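Local coordinates for uncharacterized protein (PDB 4GDZ), which is of unknown function, belongs to the DUF4251 family and binds a magnesium ion in the crystal, at residues 46-51 against 167-172; 138-143 against 160-165. All blocks are in the same frame, centred on the assembly; numbering follows the deposited sequence.

Contact 1. Residues 46-51 against 167-172; sequences QFVLEA and SNIFKG
Carboxylate oxygen OE2 of Glu50 takes a short bond, 2.5 Å, from the hydroxyl OG of Ser167. The hydroxyl meets OE2 nearly along its C-O bond. A second donor, the backbone N of Ile169, reaches the same OE2 weakly at 3.4 Å. The other oxygen, Glu50 OE1, accepts a bond from a water at 2.8 Å, and this water in turn accepts from the backbone N of Asn168. The carboxylate thus faces the N-terminus of helix 168-171, where its negative charge probably suits the helix dipole.

Ser167 is the N-cap of that helix. Its OG stands opposite the backbone N across the CA-CB bond (chi1 169°). From there it accepts the amide of Phe170 at 3.1 Å from Phe170 N while giving its proton to Glu50. Val48 CG2 lies against this same OG.

The contact holds the C-terminal helical turn against one face of the sheet, on strand 46-55. That strand runs between strands 61-74 and 155-163. Phe170 also packs on Leu72 of strand 61-74 and meets the ring of Trp175.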
loop_
_atom_site.group_PDB
_atom_site.type_symbol
_atom_site.label_atom_id
_atom_site.label_comp_id
_atom_site.label_asym_id
_atom_site.label_seq_id
_atom_site.Cartn_x
_atom_site.Cartn_y
_atom_site.Cartn_z
ATOM N N GLN A 46 -5.362 24.237 -13.509
ATOM C CA GLN A 46 -4.953 23.913 -14.864
ATOM C C GLN A 46 -3.896 22.813 -14.750
ATOM O O GLN A 46 -2.710 23.080 -14.601
ATOM C CB GLN A 46 -4.451 25.162 -15.594
ATOM C CG GLN A 46 -5.577 26.144 -15.875
ATOM C CD GLN A 46 -5.124 27.344 -16.676
ATOM O OE1 GLN A 46 -4.211 28.024 -16.284
ATOM N NE2 GLN A 46 -5.781 27.607 -17.790
ATOM N N PHE A 47 -4.355 21.565 -14.760
ATOM C CA PHE A 47 -3.484 20.429 -14.527
ATOM C C PHE A 47 -3.995 19.165 -15.177
ATOM O O PHE A 47 -5.187 19.040 -15.491
ATOM C CB PHE A 47 -3.262 20.199 -13.011
ATOM C CG PHE A 47 -4.519 19.859 -12.234
ATOM C CD1 PHE A 47 -4.976 18.545 -12.154
ATOM C CD2 PHE A 47 -5.231 20.851 -11.553
ATOM C CE1 PHE A 47 -6.120 18.237 -11.424
ATOM C CE2 PHE A 47 -6.374 20.544 -10.826
ATOM C CZ PHE A 47 -6.806 19.232 -10.747
ATOM N N VAL A 48 -3.078 18.230 -15.380
ATOM C CA VAL A 48 -3.408 16.885 -15.795
ATOM C C VAL A 48 -2.653 15.892 -14.905
ATOM O O VAL A 48 -1.443 16.017 -14.719
ATOM C CB VAL A 48 -3.033 16.587 -17.264
ATOM C CG1 VAL A 48 -3.664 15.247 -17.674
ATOM C CG2 VAL A 48 -3.475 17.699 -18.198
ATOM N N LEU A 49 -3.367 14.925 -14.356
ATOM C CA LEU A 49 -2.754 13.730 -13.754
ATOM C C LEU A 49 -2.721 12.666 -14.854
ATOM O O LEU A 49 -3.773 12.219 -15.322
ATOM C CB LEU A 49 -3.587 13.256 -12.569
ATOM C CG LEU A 49 -3.054 12.115 -11.670
ATOM C CD1 LEU A 49 -3.148 10.758 -12.343
ATOM C CD2 LEU A 49 -1.626 12.369 -11.305
ATOM N N GLU A 50 -1.524 12.304 -15.292
ATOM C CA GLU A 50 -1.325 11.258 -16.292
ATOM C C GLU A 50 -0.955 9.953 -15.568
ATOM O O GLU A 50 0.148 9.840 -15.002
ATOM C CB GLU A 50 -0.214 11.696 -17.283
ATOM C CG GLU A 50 -0.560 12.979 -18.043
ATOM C CD GLU A 50 0.397 13.345 -19.183
ATOM O OE1 GLU A 50 1.443 12.678 -19.358
ATOM O OE2 GLU A 50 0.117 14.337 -19.906
ATOM N N ALA A 51 -1.880 8.993 -15.538
ATOM C CA ALA A 51 -1.716 7.766 -14.729
ATOM C C ALA A 51 -0.873 6.747 -15.491
ATOM O O ALA A 51 -0.981 6.642 -16.709
ATOM C CB ALA A 51 -3.058 7.151 -14.352
ATOM N N SER A 167 1.926 18.738 -20.460
ATOM C CA SER A 167 1.180 17.495 -20.618
ATOM C C SER A 167 1.005 17.143 -22.089
ATOM O O SER A 167 0.378 17.899 -22.835
ATOM C CB SER A 167 -0.189 17.646 -19.956
ATOM O OG SER A 167 -1.029 16.580 -20.296
ATOM N N ASN A 168 1.554 16.003 -22.516
ATOM C CA ASN A 168 1.326 15.516 -23.887
ATOM C C ASN A 168 -0.137 15.179 -24.138
ATOM O O ASN A 168 -0.598 15.253 -25.274
ATOM C CB ASN A 168 2.201 14.303 -24.208
ATOM C CG ASN A 168 3.678 14.647 -24.281
ATOM O OD1 ASN A 168 4.053 15.777 -24.590
ATOM N ND2 ASN A 168 4.523 13.673 -23.982
ATOM N N ILE A 169 -0.877 14.788 -23.092
ATOM C CA ILE A 169 -2.327 14.542 -23.204
ATOM C C ILE A 169 -3.027 15.834 -23.617
ATOM O O ILE A 169 -3.823 15.875 -24.565
ATOM C CB ILE A 169 -2.942 14.075 -21.855
ATOM C CG1 ILE A 169 -2.448 12.671 -21.491
ATOM C CG2 ILE A 169 -4.473 14.094 -21.908
ATOM C CD1 ILE A 169 -2.693 11.641 -22.570
ATOM N N PHE A 170 -2.753 16.892 -22.867
ATOM C CA PHE A 170 -3.355 18.192 -23.161
ATOM C C PHE A 170 -2.940 18.675 -24.554
ATOM O O PHE A 170 -3.779 19.127 -25.336
ATOM C CB PHE A 170 -3.006 19.266 -22.111
ATOM C CG PHE A 170 -3.587 20.636 -22.436
ATOM C CD1 PHE A 170 -4.957 20.884 -22.263
ATOM C CD2 PHE A 170 -2.793 21.632 -22.952
ATOM C CE1 PHE A 170 -5.492 22.127 -22.583
ATOM C CE2 PHE A 170 -3.328 22.871 -23.284
ATOM C CZ PHE A 170 -4.674 23.114 -23.093
ATOM N N LYS A 171 -1.652 18.555 -24.870
ATOM C CA LYS A 171 -1.111 19.182 -26.071
ATOM C C LYS A 171 -1.379 18.385 -27.340
ATOM O O LYS A 171 -1.255 18.924 -28.411
ATOM C CB LYS A 171 0.402 19.457 -25.942
ATOM C CG LYS A 171 0.753 20.522 -24.910
ATOM C CD LYS A 171 2.243 20.852 -24.905
ATOM C CE LYS A 171 3.084 19.700 -24.378
ATOM N NZ LYS A 171 4.496 20.133 -24.129
ATOM N N GLY A 172 -1.769 17.126 -27.221
ATOM C CA GLY A 172 -1.919 16.258 -28.388
ATOM C C GLY A 172 -3.210 16.442 -29.198
ATOM O O GLY A 172 -3.333 15.888 -30.270
HETATM O O HOH W 1 3.144 14.171 -20.925
#

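Contact 2. Residues 138-143 against 160-165; sequences GDNNAT and SLLPLN
Asn140 and Leu161 join the open end of a beta hairpin, formed by antiparallel strands 141-148 and 155-163. The backbone N of Leu161 gives a nearly straight bond to Asn140 O, 2.8 Å long, with an angle of 169° at the hydrogen. The CA of Ser160 also turns its hydrogen to Asn140 O. One carbonyl is therefore approached by two neighbouring residues of the partner strand. Next along the hairpin, Asn141 and Ser160 form a non-hydrogen-bonded pair, their CA atoms 4.7 Å apart.

The side chain of Asn140 adds a second link. Its CG sits between the backbone N and the carbonyl carbon (chi1 70°), which swings the amide over the partner strand. ND2 then donates to Leu161 O at 3.2 Å, coming from above the carbonyl plane and less straight than the backbone bond. With an alanine here the amide is gone, and Leu161 O would probably be left without its side-chain donor and a gap would open beside Leu162 CD2.

The tightly packed part is on the face carrying Ala142 and Leu161, both buried. Leu49 of strand 46-55 covers Ala142, while Phe47 of the same strand and Leu42 of helix 28-44 pack on Leu161. The other side is nearer to solvent. There Asn140, Ser160 and Leu162 are partly exposed and Asn141 is exposed. Ser160 CB touches Asn140 ND2 at 3.9 Å. Helix 28-44 still reaches Asn140 through Ser34 and Ala38.

The methyl CD2 of Leu162 touches the amide nitrogen ND2 of Asn140 at 3.6 Å, the two side chains crossing at a slant. On the packed face Ala142 CB meets Leu161 CB at 4.1 Å.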
loop_
_atom_site.group_PDB
_atom_site.type_symbol
_atom_site.label_atom_id
_atom_site.label_comp_id
_atom_site.label_asym_id
_atom_site.label_seq_id
_atom_site.Cartn_x
_atom_site.Cartn_y
_atom_site.Cartn_z
ATOM N N GLY A 138 7.843 16.979 -2.430
ATOM C CA GLY A 138 9.140 16.587 -2.968
ATOM C C GLY A 138 9.138 16.030 -4.376
ATOM O O GLY A 138 10.193 15.893 -4.974
ATOM N N ASP A 139 7.974 15.705 -4.931
ATOM C CA ASP A 139 7.938 15.178 -6.288
ATOM C C ASP A 139 6.554 15.490 -6.884
ATOM O O ASP A 139 5.722 16.115 -6.220
ATOM C CB ASP A 139 8.218 13.662 -6.239
ATOM C CG ASP A 139 8.515 13.054 -7.611
ATOM O OD1 ASP A 139 9.014 13.768 -8.514
ATOM O OD2 ASP A 139 8.220 11.851 -7.784
ATOM N N ASN A 140 6.312 15.075 -8.126
ATOM C CA ASN A 140 4.989 15.247 -8.728
ATOM C C ASN A 140 4.209 13.949 -8.903
ATOM O O ASN A 140 3.259 13.924 -9.684
ATOM C CB ASN A 140 5.089 16.018 -10.057
ATOM C CG ASN A 140 5.754 15.219 -11.150
ATOM O OD1 ASN A 140 6.534 14.305 -10.885
ATOM N ND2 ASN A 140 5.455 15.571 -12.398
ATOM N N ASN A 141 4.572 12.883 -8.182
ATOM C CA ASN A 141 3.751 11.675 -8.201
ATOM C C ASN A 141 2.502 11.922 -7.337
ATOM O O ASN A 141 2.585 12.461 -6.229
ATOM C CB ASN A 141 4.511 10.391 -7.780
ATOM C CG ASN A 141 3.688 9.093 -8.064
ATOM O OD1 ASN A 141 3.650 8.577 -9.191
ATOM N ND2 ASN A 141 3.030 8.572 -7.033
ATOM N N ALA A 142 1.347 11.592 -7.896
ATOM C CA ALA A 142 0.072 11.790 -7.233
ATOM C C ALA A 142 -0.745 10.542 -7.411
ATOM O O ALA A 142 -0.562 9.800 -8.373
ATOM C CB ALA A 142 -0.651 12.991 -7.831
ATOM N N THR A 143 -1.653 10.330 -6.481
ATOM C CA THR A 143 -2.570 9.211 -6.488
ATOM C C THR A 143 -3.978 9.764 -6.548
ATOM O O THR A 143 -4.300 10.757 -5.861
ATOM C CB THR A 143 -2.364 8.364 -5.215
ATOM O OG1 THR A 143 -0.992 7.946 -5.212
ATOM C CG2 THR A 143 -3.299 7.137 -5.172
ATOM N N SER A 160 1.810 10.996 -12.825
ATOM C CA SER A 160 2.500 12.310 -12.720
ATOM C C SER A 160 1.485 13.443 -12.787
ATOM O O SER A 160 0.623 13.432 -13.645
ATOM C CB SER A 160 3.519 12.482 -13.831
ATOM O OG SER A 160 4.535 11.522 -13.719
ATOM N N LEU A 161 1.576 14.406 -11.876
ATOM C CA LEU A 161 0.724 15.592 -11.914
ATOM C C LEU A 161 1.485 16.712 -12.615
ATOM O O LEU A 161 2.588 17.087 -12.205
ATOM C CB LEU A 161 0.280 16.005 -10.513
ATOM C CG LEU A 161 -0.707 17.153 -10.329
ATOM C CD1 LEU A 161 -2.026 16.857 -11.014
ATOM C CD2 LEU A 161 -0.930 17.331 -8.828
ATOM N N LEU A 162 0.905 17.219 -13.707
ATOM C CA LEU A 162 1.619 18.119 -14.627
ATOM C C LEU A 162 0.816 19.379 -14.922
ATOM O O LEU A 162 -0.419 19.325 -15.049
ATOM C CB LEU A 162 1.893 17.389 -15.955
ATOM C CG LEU A 162 2.827 16.169 -15.942
ATOM C CD1 LEU A 162 2.684 15.425 -17.266
ATOM C CD2 LEU A 162 4.287 16.572 -15.688
ATOM N N PRO A 163 1.510 20.515 -15.084
ATOM C CA PRO A 163 0.828 21.662 -15.678
ATOM C C PRO A 163 0.398 21.323 -17.113
ATOM O O PRO A 163 1.010 20.460 -17.758
ATOM C CB PRO A 163 1.874 22.785 -15.654
ATOM C CG PRO A 163 3.125 22.210 -15.095
ATOM C CD PRO A 163 2.927 20.771 -14.760
ATOM N N LEU A 164 -0.666 21.970 -17.578
ATOM C CA LEU A 164 -1.231 21.725 -18.915
ATOM C C LEU A 164 -0.172 21.805 -19.997
ATOM O O LEU A 164 -0.083 20.915 -20.840
ATOM C CB LEU A 164 -2.330 22.747 -19.221
ATOM C CG LEU A 164 -3.633 22.624 -18.425
ATOM C CD1 LEU A 164 -4.657 23.617 -18.956
ATOM C CD2 LEU A 164 -4.202 21.210 -18.449
ATOM N N ASN A 165 0.653 22.853 -19.943
ATOM C CA ASN A 165 1.689 23.055 -20.961
ATOM C C ASN A 165 2.852 22.062 -20.918
ATOM O O ASN A 165 3.715 22.085 -21.782
ATOM C CB ASN A 165 2.205 24.507 -20.983
ATOM C CG ASN A 165 3.025 24.907 -19.744
ATOM O OD1 ASN A 165 3.330 24.106 -18.856
ATOM N ND2 ASN A 165 3.391 26.183 -19.699
#

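The two contacts are neighbours in one antiparallel sheet, their centres about 9 Å apart. Strand 155-163 lies between strands 46-55 and 141-148. Along the chain the order is 46-51, 138-143, 160-165 and 167-172, so contact 2 falls wholly within the span that contact 1 closes. Backbone pairs link them directly: Val48 O is 2.8 Å from Leu162 N, and Glu50 N is 2.9 Å from Ser160 O. Both are probable hydrogen bonds. Strand 155-163 is followed in the chain, after a short link, by helix 168-171. Contact 2 pairs the last two strands, and contact 1 brings the C-terminal helical turn back onto the first strand of the sheet.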